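Local coordinates for protein VIN1 (Oscarella pearsei, PDB 6BFI) that binds actin filaments and may play a role in cell-cell adhesion, at residues A[47-58]-A[115-123]; A[733-744]-A[756-764]. One frame throughout, in Å; residues are numbered along the deposited sequence.

Contact 1: residues A[47-58]-A[115-123]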
loop_
_atom_site.group_PDB
_atom_site.type_symbol
_atom_site.label_atom_id
_atom_site.label_comp_id
_atom_site.label_asym_id
_atom_site.label_seq_id
_atom_site.Cartn_x
_atom_site.Cartn_y
_atom_site.Cartn_z
ATOM N N VAL A 47 -7.111 -29.266 28.437
ATOM C CA VAL A 47 -6.474 -27.970 28.660
ATOM C C VAL A 47 -5.341 -28.095 29.673
ATOM O O VAL A 47 -4.252 -27.540 29.482
ATOM C CB VAL A 47 -7.517 -26.928 29.102
ATOM C CG1 VAL A 47 -6.830 -25.633 29.496
ATOM C CG2 VAL A 47 -8.516 -26.685 27.990
ATOM N N GLY A 48 -5.573 -28.840 30.755
ATOM C CA GLY A 48 -4.546 -28.999 31.769
ATOM C C GLY A 48 -3.323 -29.741 31.270
ATOM O O GLY A 48 -2.205 -29.472 31.717
ATOM N N ILE A 49 -3.511 -30.682 30.344
ATOM C CA ILE A 49 -2.371 -31.408 29.796
ATOM C C ILE A 49 -1.589 -30.523 28.832
ATOM O O ILE A 49 -0.352 -30.551 28.812
ATOM C CB ILE A 49 -2.839 -32.718 29.134
ATOM C CG1 ILE A 49 -3.020 -33.805 30.196
ATOM C CG2 ILE A 49 -1.858 -33.173 28.061
ATOM C CD1 ILE A 49 -3.294 -35.182 29.629
ATOM N N ALA A 50 -2.289 -29.713 28.032
ATOM C CA ALA A 50 -1.590 -28.744 27.191
ATOM C C ALA A 50 -0.778 -27.769 28.038
ATOM O O ALA A 50 0.385 -27.472 27.722
ATOM C CB ALA A 50 -2.587 -27.989 26.312
ATOM N N VAL A 51 -1.371 -27.274 29.128
ATOM C CA VAL A 51 -0.650 -26.388 30.039
ATOM C C VAL A 51 0.560 -27.100 30.629
ATOM O O VAL A 51 1.662 -26.541 30.685
ATOM C CB VAL A 51 -1.593 -25.872 31.141
ATOM C CG1 VAL A 51 -0.801 -25.162 32.231
ATOM C CG2 VAL A 51 -2.650 -24.947 30.550
ATOM N N THR A 52 0.377 -28.348 31.066
ATOM C CA THR A 52 1.467 -29.087 31.697
ATOM C C THR A 52 2.623 -29.310 30.729
ATOM O O THR A 52 3.793 -29.187 31.107
ATOM C CB THR A 52 0.951 -30.424 32.233
ATOM O OG1 THR A 52 -0.096 -30.184 33.182
ATOM C CG2 THR A 52 2.070 -31.205 32.910
ATOM N N ASN A 53 2.316 -29.625 29.470
ATOM C CA ASN A 53 3.378 -29.904 28.509
ATOM C C ASN A 53 4.077 -28.624 28.067
ATOM O O ASN A 53 5.292 -28.624 27.835
ATOM C CB ASN A 53 2.815 -30.666 27.312
ATOM C CG ASN A 53 2.368 -32.065 27.682
ATOM O OD1 ASN A 53 3.007 -32.745 28.484
ATOM N ND2 ASN A 53 1.256 -32.498 27.106
ATOM N N LEU A 54 3.334 -27.519 27.945
ATOM C CA LEU A 54 3.986 -26.242 27.667
ATOM C C LEU A 54 4.905 -25.842 28.818
ATOM O O LEU A 54 6.019 -25.346 28.596
ATOM C CB LEU A 54 2.935 -25.164 27.401
ATOM C CG LEU A 54 3.447 -23.871 26.758
ATOM C CD1 LEU A 54 4.180 -24.165 25.456
ATOM C CD2 LEU A 54 2.300 -22.899 26.521
ATOM N N VAL A 55 4.457 -26.068 30.057
ATOM C CA VAL A 55 5.308 -25.839 31.222
ATOM C C VAL A 55 6.514 -26.769 31.196
ATOM O O VAL A 55 7.587 -26.422 31.702
ATOM C CB VAL A 55 4.481 -26.001 32.517
ATOM C CG1 VAL A 55 5.381 -26.090 33.744
ATOM C CG2 VAL A 55 3.509 -24.845 32.668
ATOM N N GLN A 56 6.371 -27.950 30.591
ATOM C CA GLN A 56 7.494 -28.878 30.504
ATOM C C GLN A 56 8.539 -28.377 29.513
ATOM O O GLN A 56 9.727 -28.276 29.847
ATOM C CB GLN A 56 6.993 -30.265 30.099
ATOM C CG GLN A 56 7.805 -31.426 30.652
ATOM C CD GLN A 56 7.555 -31.669 32.131
ATOM O OE1 GLN A 56 6.652 -31.080 32.726
ATOM N NE2 GLN A 56 8.355 -32.545 32.731
ATOM N N VAL A 57 8.115 -28.051 28.288
ATOM C CA VAL A 57 9.079 -27.645 27.271
ATOM C C VAL A 57 9.669 -26.282 27.603
ATOM O O VAL A 57 10.787 -25.959 27.179
ATOM C CB VAL A 57 8.432 -27.665 25.871
ATOM C CG1 VAL A 57 7.765 -29.001 25.618
ATOM C CG2 VAL A 57 7.448 -26.520 25.710
ATOM N N ALA A 58 8.944 -25.460 28.363
ATOM C CA ALA A 58 9.503 -24.182 28.788
ATOM C C ALA A 58 10.447 -24.358 29.975
ATOM O O ALA A 58 11.513 -23.732 30.027
ATOM C CB ALA A 58 8.377 -23.208 29.126
ATOM N N VAL A 115 -5.487 -19.460 31.730
ATOM C CA VAL A 115 -4.705 -20.362 30.889
ATOM C C VAL A 115 -4.334 -19.681 29.576
ATOM O O VAL A 115 -3.236 -19.887 29.043
ATOM C CB VAL A 115 -5.456 -21.686 30.658
ATOM C CG1 VAL A 115 -5.578 -22.466 31.962
ATOM C CG2 VAL A 115 -6.822 -21.441 30.047
ATOM N N ILE A 116 -5.230 -18.845 29.046
ATOM C CA ILE A 116 -4.943 -18.122 27.811
ATOM C C ILE A 116 -3.844 -17.092 28.047
ATOM O O ILE A 116 -2.781 -17.131 27.414
ATOM C CB ILE A 116 -6.220 -17.462 27.266
ATOM C CG1 ILE A 116 -7.319 -18.506 27.065
ATOM C CG2 ILE A 116 -5.932 -16.740 25.960
ATOM C CD1 ILE A 116 -8.645 -17.919 26.621
ATOM N N ASN A 117 -4.086 -16.154 28.971
ATOM C CA ASN A 117 -3.082 -15.133 29.258
ATOM C C ASN A 117 -1.789 -15.759 29.766
ATOM O O ASN A 117 -0.690 -15.316 29.406
ATOM C CB ASN A 117 -3.630 -14.128 30.271
ATOM C CG ASN A 117 -4.731 -13.257 29.694
ATOM O OD1 ASN A 117 -4.804 -13.051 28.482
ATOM N ND2 ASN A 117 -5.588 -12.734 30.562
ATOM N N GLY A 118 -1.902 -16.806 30.585
ATOM C CA GLY A 118 -0.719 -17.440 31.145
ATOM C C GLY A 118 0.131 -18.136 30.100
ATOM O O GLY A 118 1.360 -18.016 30.111
ATOM N N MET A 119 -0.503 -18.885 29.194
ATOM C CA MET A 119 0.242 -19.464 28.079
ATOM C C MET A 119 0.893 -18.374 27.240
ATOM O O MET A 119 2.063 -18.497 26.841
ATOM C CB MET A 119 -0.675 -20.329 27.216
ATOM C CG MET A 119 -0.942 -21.715 27.785
ATOM S SD MET A 119 -2.135 -22.654 26.809
ATOM C CE MET A 119 -1.209 -24.153 26.483
ATOM N N SER A 120 0.156 -17.288 26.981
ATOM C CA SER A 120 0.721 -16.174 26.228
ATOM C C SER A 120 2.001 -15.659 26.876
ATOM O O SER A 120 3.023 -15.492 26.204
ATOM C CB SER A 120 -0.299 -15.045 26.103
ATOM O OG SER A 120 0.307 -13.898 25.530
ATOM N N ASP A 121 1.965 -15.401 28.187
ATOM C CA ASP A 121 3.156 -14.897 28.864
ATOM C C ASP A 121 4.278 -15.928 28.852
ATOM O O ASP A 121 5.454 -15.577 28.674
ATOM C CB ASP A 121 2.814 -14.491 30.298
ATOM C CG ASP A 121 1.786 -13.381 30.359
ATOM O OD1 ASP A 121 1.700 -12.593 29.395
ATOM O OD2 ASP A 121 1.065 -13.294 31.376
ATOM N N LEU A 122 3.929 -17.206 29.036
ATOM C CA LEU A 122 4.927 -18.271 29.026
ATOM C C LEU A 122 5.714 -18.275 27.722
ATOM O O LEU A 122 6.948 -18.355 27.730
ATOM C CB LEU A 122 4.252 -19.624 29.246
ATOM C CG LEU A 122 4.587 -20.338 30.553
ATOM C CD1 LEU A 122 4.053 -21.760 30.534
ATOM C CD2 LEU A 122 6.084 -20.328 30.785
ATOM N N LEU A 123 5.017 -18.192 26.588
ATOM C CA LEU A 123 5.729 -18.095 25.319
ATOM C C LEU A 123 6.377 -16.726 25.127
ATOM O O LEU A 123 7.368 -16.615 24.392
ATOM C CB LEU A 123 4.777 -18.405 24.164
ATOM C CG LEU A 123 4.188 -19.820 24.165
ATOM C CD1 LEU A 123 3.005 -19.927 23.213
ATOM C CD2 LEU A 123 5.258 -20.841 23.804
#
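M119 crosses L54 at a slant and carries its methyl to the backbone of A50. Its CB starts the contact 4.0 Å from L54 CD2. With CG beside the backbone N and anti to the carbonyl carbon (chi1 -79°), the chain heads across the gap toward helix 41-59, and M119 CG comes to 3.7 Å from L54 CD2. At the sulfur the chain bends (chi3 126°), turning CE onto helix 41-59: M119 CE stands 3.7 Å from L54 CD2. The same CE lies 3.9 Å from A50 O and touches A50 CB. The one methyl of L54 thus meets the methionine at CB, CG and CE. Segments 47-58 and 115-123 run parallel, 16° apart with axes 10.9 Å from each other, as expected of the second and fourth helices of the up-and-down four-helix bundle that opens vinculin-family proteins; L122 and V115 also touch helices 68-97 and 8-32 respectively. The other branch of L54 crosses L123 at about a right angle, CD1 lying 3.9 Å from L123 CD2. L122 splits its methyls, CD1 going to V55 CG2 at 3.8 Å and CD2 to A58 CB. At the N-terminal end of the segments, V115 CG1 meets the methyls V51 CG2 and V47 CG1.

Contact 2: residues A[733-744]-A[756-764]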
loop_
_atom_site.group_PDB
_atom_site.type_symbol
_atom_site.label_atom_id
_atom_site.label_comp_id
_atom_site.label_asym_id
_atom_site.label_seq_id
_atom_site.Cartn_x
_atom_site.Cartn_y
_atom_site.Cartn_z
ATOM N N ALA A 733 -16.510 -14.565 7.644
ATOM C CA ALA A 733 -15.305 -14.018 7.028
ATOM C C ALA A 733 -14.613 -15.045 6.142
ATOM O O ALA A 733 -14.041 -14.680 5.107
ATOM C CB ALA A 733 -14.346 -13.515 8.106
ATOM N N GLN A 734 -14.654 -16.323 6.524
ATOM C CA GLN A 734 -14.122 -17.370 5.657
ATOM C C GLN A 734 -14.859 -17.396 4.324
ATOM O O GLN A 734 -14.237 -17.361 3.253
ATOM C CB GLN A 734 -14.221 -18.733 6.344
ATOM C CG GLN A 734 -13.416 -18.862 7.627
ATOM C CD GLN A 734 -13.508 -20.255 8.227
ATOM O OE1 GLN A 734 -14.110 -21.158 7.643
ATOM N NE2 GLN A 734 -12.911 -20.434 9.399
ATOM N N GLU A 735 -16.194 -17.452 4.372
ATOM C CA GLU A 735 -16.969 -17.486 3.134
ATOM C C GLU A 735 -16.738 -16.232 2.298
ATOM O O GLU A 735 -16.641 -16.305 1.065
ATOM C CB GLU A 735 -18.454 -17.663 3.454
ATOM C CG GLU A 735 -18.802 -19.045 3.981
ATOM C CD GLU A 735 -20.210 -19.123 4.535
ATOM O OE1 GLU A 735 -20.755 -18.072 4.930
ATOM O OE2 GLU A 735 -20.773 -20.239 4.576
ATOM N N LEU A 736 -16.634 -15.073 2.953
ATOM C CA LEU A 736 -16.347 -13.835 2.234
ATOM C C LEU A 736 -14.998 -13.908 1.531
ATOM O O LEU A 736 -14.856 -13.446 0.392
ATOM C CB LEU A 736 -16.383 -12.647 3.193
ATOM C CG LEU A 736 -15.963 -11.304 2.591
ATOM C CD1 LEU A 736 -17.008 -10.807 1.601
ATOM C CD2 LEU A 736 -15.704 -10.269 3.676
ATOM N N LEU A 737 -13.992 -14.484 2.194
ATOM C CA LEU A 737 -12.687 -14.622 1.558
ATOM C C LEU A 737 -12.757 -15.565 0.365
ATOM O O LEU A 737 -12.109 -15.325 -0.661
ATOM C CB LEU A 737 -11.652 -15.105 2.575
ATOM C CG LEU A 737 -10.175 -14.867 2.239
ATOM C CD1 LEU A 737 -9.371 -14.762 3.517
ATOM C CD2 LEU A 737 -9.605 -15.968 1.352
ATOM N N LYS A 738 -13.543 -16.640 0.474
ATOM C CA LYS A 738 -13.689 -17.555 -0.654
ATOM C C LYS A 738 -14.326 -16.856 -1.851
ATOM O O LYS A 738 -13.790 -16.896 -2.966
ATOM C CB LYS A 738 -14.510 -18.777 -0.242
ATOM C CG LYS A 738 -13.715 -19.837 0.504
ATOM C CD LYS A 738 -14.553 -21.080 0.764
ATOM C CE LYS A 738 -13.722 -22.185 1.400
ATOM N NZ LYS A 738 -14.534 -23.404 1.670
ATOM N N LEU A 739 -15.469 -16.199 -1.636
ATOM C CA LEU A 739 -16.177 -15.567 -2.746
ATOM C C LEU A 739 -15.356 -14.436 -3.357
ATOM O O LEU A 739 -15.175 -14.371 -4.580
ATOM C CB LEU A 739 -17.537 -15.052 -2.277
ATOM C CG LEU A 739 -18.368 -14.330 -3.339
ATOM C CD1 LEU A 739 -18.586 -15.229 -4.546
ATOM C CD2 LEU A 739 -19.697 -13.877 -2.759
ATOM N N ALA A 740 -14.851 -13.529 -2.516
ATOM C CA ALA A 740 -14.052 -12.420 -3.027
ATOM C C ALA A 740 -12.787 -12.913 -3.716
ATOM O O ALA A 740 -12.294 -12.266 -4.647
ATOM C CB ALA A 740 -13.708 -11.454 -1.895
ATOM N N ARG A 741 -12.251 -14.055 -3.280
ATOM C CA ARG A 741 -11.132 -14.657 -3.997
ATOM C C ARG A 741 -11.569 -15.166 -5.364
ATOM O O ARG A 741 -10.817 -15.063 -6.341
ATOM C CB ARG A 741 -10.520 -15.783 -3.165
ATOM C CG ARG A 741 -9.367 -16.498 -3.848
ATOM C CD ARG A 741 -8.457 -17.173 -2.838
ATOM N NE ARG A 741 -7.361 -17.885 -3.487
ATOM C CZ ARG A 741 -6.281 -18.327 -2.853
ATOM N NH1 ARG A 741 -6.146 -18.124 -1.550
ATOM N NH2 ARG A 741 -5.332 -18.967 -3.523
ATOM N N GLN A 742 -12.785 -15.712 -5.457
ATOM C CA GLN A 742 -13.318 -16.094 -6.762
ATOM C C GLN A 742 -13.489 -14.882 -7.669
ATOM O O GLN A 742 -13.344 -14.995 -8.891
ATOM C CB GLN A 742 -14.652 -16.821 -6.603
ATOM C CG GLN A 742 -14.571 -18.128 -5.837
ATOM C CD GLN A 742 -15.926 -18.791 -5.681
ATOM O OE1 GLN A 742 -16.891 -18.419 -6.350
ATOM N NE2 GLN A 742 -16.006 -19.774 -4.793
ATOM N N ILE A 743 -13.805 -13.720 -7.093
ATOM C CA ILE A 743 -13.913 -12.504 -7.891
ATOM C C ILE A 743 -12.536 -12.040 -8.348
ATOM O O ILE A 743 -12.351 -11.646 -9.507
ATOM C CB ILE A 743 -14.648 -11.413 -7.091
ATOM C CG1 ILE A 743 -16.126 -11.778 -6.950
ATOM C CG2 ILE A 743 -14.480 -10.050 -7.748
ATOM C CD1 ILE A 743 -16.752 -11.293 -5.670
ATOM N N ALA A 744 -11.547 -12.083 -7.453
ATOM C CA ALA A 744 -10.199 -11.664 -7.822
ATOM C C ALA A 744 -9.592 -12.581 -8.875
ATOM O O ALA A 744 -8.813 -12.126 -9.718
ATOM C CB ALA A 744 -9.306 -11.615 -6.583
ATOM N N LEU A 756 -7.572 -6.048 -4.397
ATOM C CA LEU A 756 -8.483 -6.887 -3.624
ATOM C C LEU A 756 -7.733 -7.949 -2.824
ATOM O O LEU A 756 -8.109 -8.252 -1.683
ATOM C CB LEU A 756 -9.506 -7.541 -4.554
ATOM C CG LEU A 756 -10.537 -8.472 -3.913
ATOM C CD1 LEU A 756 -11.365 -7.734 -2.867
ATOM C CD2 LEU A 756 -11.434 -9.086 -4.977
ATOM N N LEU A 757 -6.671 -8.521 -3.400
ATOM C CA LEU A 757 -5.945 -9.576 -2.699
ATOM C C LEU A 757 -5.197 -9.033 -1.486
ATOM O O LEU A 757 -5.104 -9.712 -0.454
ATOM C CB LEU A 757 -4.984 -10.282 -3.653
ATOM C CG LEU A 757 -5.665 -11.221 -4.650
ATOM C CD1 LEU A 757 -4.642 -12.092 -5.358
ATOM C CD2 LEU A 757 -6.708 -12.076 -3.949
ATOM N N GLN A 758 -4.658 -7.813 -1.586
ATOM C CA GLN A 758 -3.998 -7.198 -0.437
ATOM C C GLN A 758 -4.941 -7.107 0.755
ATOM O O GLN A 758 -4.520 -7.271 1.906
ATOM C CB GLN A 758 -3.480 -5.809 -0.806
ATOM C CG GLN A 758 -2.278 -5.806 -1.732
ATOM C CD GLN A 758 -1.792 -4.404 -2.042
ATOM O OE1 GLN A 758 -2.391 -3.418 -1.610
ATOM N NE2 GLN A 758 -0.701 -4.307 -2.792
ATOM N N LEU A 759 -6.224 -6.846 0.498
ATOM C CA LEU A 759 -7.203 -6.778 1.577
ATOM C C LEU A 759 -7.615 -8.169 2.044
ATOM O O LEU A 759 -7.808 -8.387 3.246
ATOM C CB LEU A 759 -8.425 -5.979 1.125
ATOM C CG LEU A 759 -8.144 -4.551 0.655
ATOM C CD1 LEU A 759 -9.399 -3.928 0.068
ATOM C CD2 LEU A 759 -7.604 -3.706 1.798
ATOM N N LEU A 760 -7.747 -9.121 1.117
ATOM C CA LEU A 760 -8.152 -10.467 1.509
ATOM C C LEU A 760 -7.084 -11.207 2.306
ATOM O O LEU A 760 -7.424 -12.114 3.073
ATOM C CB LEU A 760 -8.514 -11.297 0.275
ATOM C CG LEU A 760 -9.824 -11.001 -0.452
ATOM C CD1 LEU A 760 -10.215 -12.198 -1.305
ATOM C CD2 LEU A 760 -10.936 -10.648 0.526
ATOM N N ASP A 761 -5.806 -10.846 2.154
ATOM C CA ASP A 761 -4.742 -11.654 2.741
ATOM C C ASP A 761 -4.644 -11.514 4.255
ATOM O O ASP A 761 -4.079 -12.399 4.904
ATOM C CB ASP A 761 -3.397 -11.305 2.101
ATOM C CG ASP A 761 -3.215 -11.957 0.741
ATOM O OD1 ASP A 761 -3.787 -13.048 0.527
ATOM O OD2 ASP A 761 -2.505 -11.382 -0.111
ATOM N N ARG A 762 -5.173 -10.439 4.839
ATOM C CA ARG A 762 -5.084 -10.250 6.281
ATOM C C ARG A 762 -6.368 -10.616 7.020
ATOM O O ARG A 762 -6.390 -10.565 8.253
ATOM C CB ARG A 762 -4.682 -8.803 6.604
ATOM C CG ARG A 762 -5.631 -7.725 6.105
ATOM C CD ARG A 762 -5.067 -6.341 6.425
ATOM N NE ARG A 762 -6.034 -5.266 6.214
ATOM C CZ ARG A 762 -6.060 -4.477 5.144
ATOM N NH1 ARG A 762 -5.167 -4.634 4.175
ATOM N NH2 ARG A 762 -6.979 -3.524 5.046
ATOM N N ILE A 763 -7.427 -11.007 6.303
ATOM C CA ILE A 763 -8.686 -11.363 6.965
ATOM C C ILE A 763 -8.549 -12.575 7.885
ATOM O O ILE A 763 -9.040 -12.513 9.025
ATOM C CB ILE A 763 -9.799 -11.540 5.920
ATOM C CG1 ILE A 763 -10.113 -10.205 5.241
ATOM C CG2 ILE A 763 -11.055 -12.111 6.564
ATOM C CD1 ILE A 763 -11.277 -10.266 4.283
ATOM N N PRO A 764 -7.921 -13.689 7.475
ATOM C CA PRO A 764 -7.920 -14.871 8.360
ATOM C C PRO A 764 -7.299 -14.620 9.724
ATOM O O PRO A 764 -7.856 -15.053 10.743
ATOM C CB PRO A 764 -7.125 -15.910 7.553
ATOM C CG PRO A 764 -6.326 -15.116 6.584
ATOM C CD PRO A 764 -7.202 -13.967 6.219
#
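The peptide plane joining A740 to R741 carries a methyl of L760 on one face: L760 CD1 lies over it, 3.4 Å from R741 N and 3.6 Å from A740 C. On the same side of that plane, but out at the oxygen end, L756 CD2 comes to 3.3 Å from A740 O. The carbonyl of L760 is touched in turn, L737 CD1 sitting 3.3 Å from L760 O. The ring of P764 offers its CD corner to the same methyl, 3.6 Å from L737 CD1, the two side chains crossing at about a right angle. Helices 718-745 and 750-760 form an antiparallel hairpin (162°) within a C-terminal helical bundle like the vinculin tail, with L736 touching helix 690-710 and L756 touching helix 786-817. A type I turn from L760 to I763 links helix 750-760 to helix 763-778, and at the start of the latter I763 CG2 lies 3.9 Å from A733 CB. Cutting L760 back to an alanine is likely to uncover the peptide face and open a gap beside A740 CB, which both leucine methyls now cover. Farther along, A744 CB touches both L756 CD2 and L757 CD2, 3.7 Å from each.

How the contacts relate
Both contacts are largely buried and apolar, with no hydrogen bond across either, but they belong to separate bundles at opposite ends of the sequence, their centres about 33 Å apart. No touching residue of contact 1 is exposed, whereas contact 2 has two at its margin, R741 and P764. The first joins parallel helices that are not consecutive, through leucine, methionine and valine side chains meeting mostly one another; the second joins sequence neighbours running antiparallel, where leucine methyls press on backbone atoms beside alanines and one side includes a turn. They do not touch, yet their elements do: I116, in segment 115-123, packs on T775 and V776 of helix 763-778, the helix whose first residues complete contact 2.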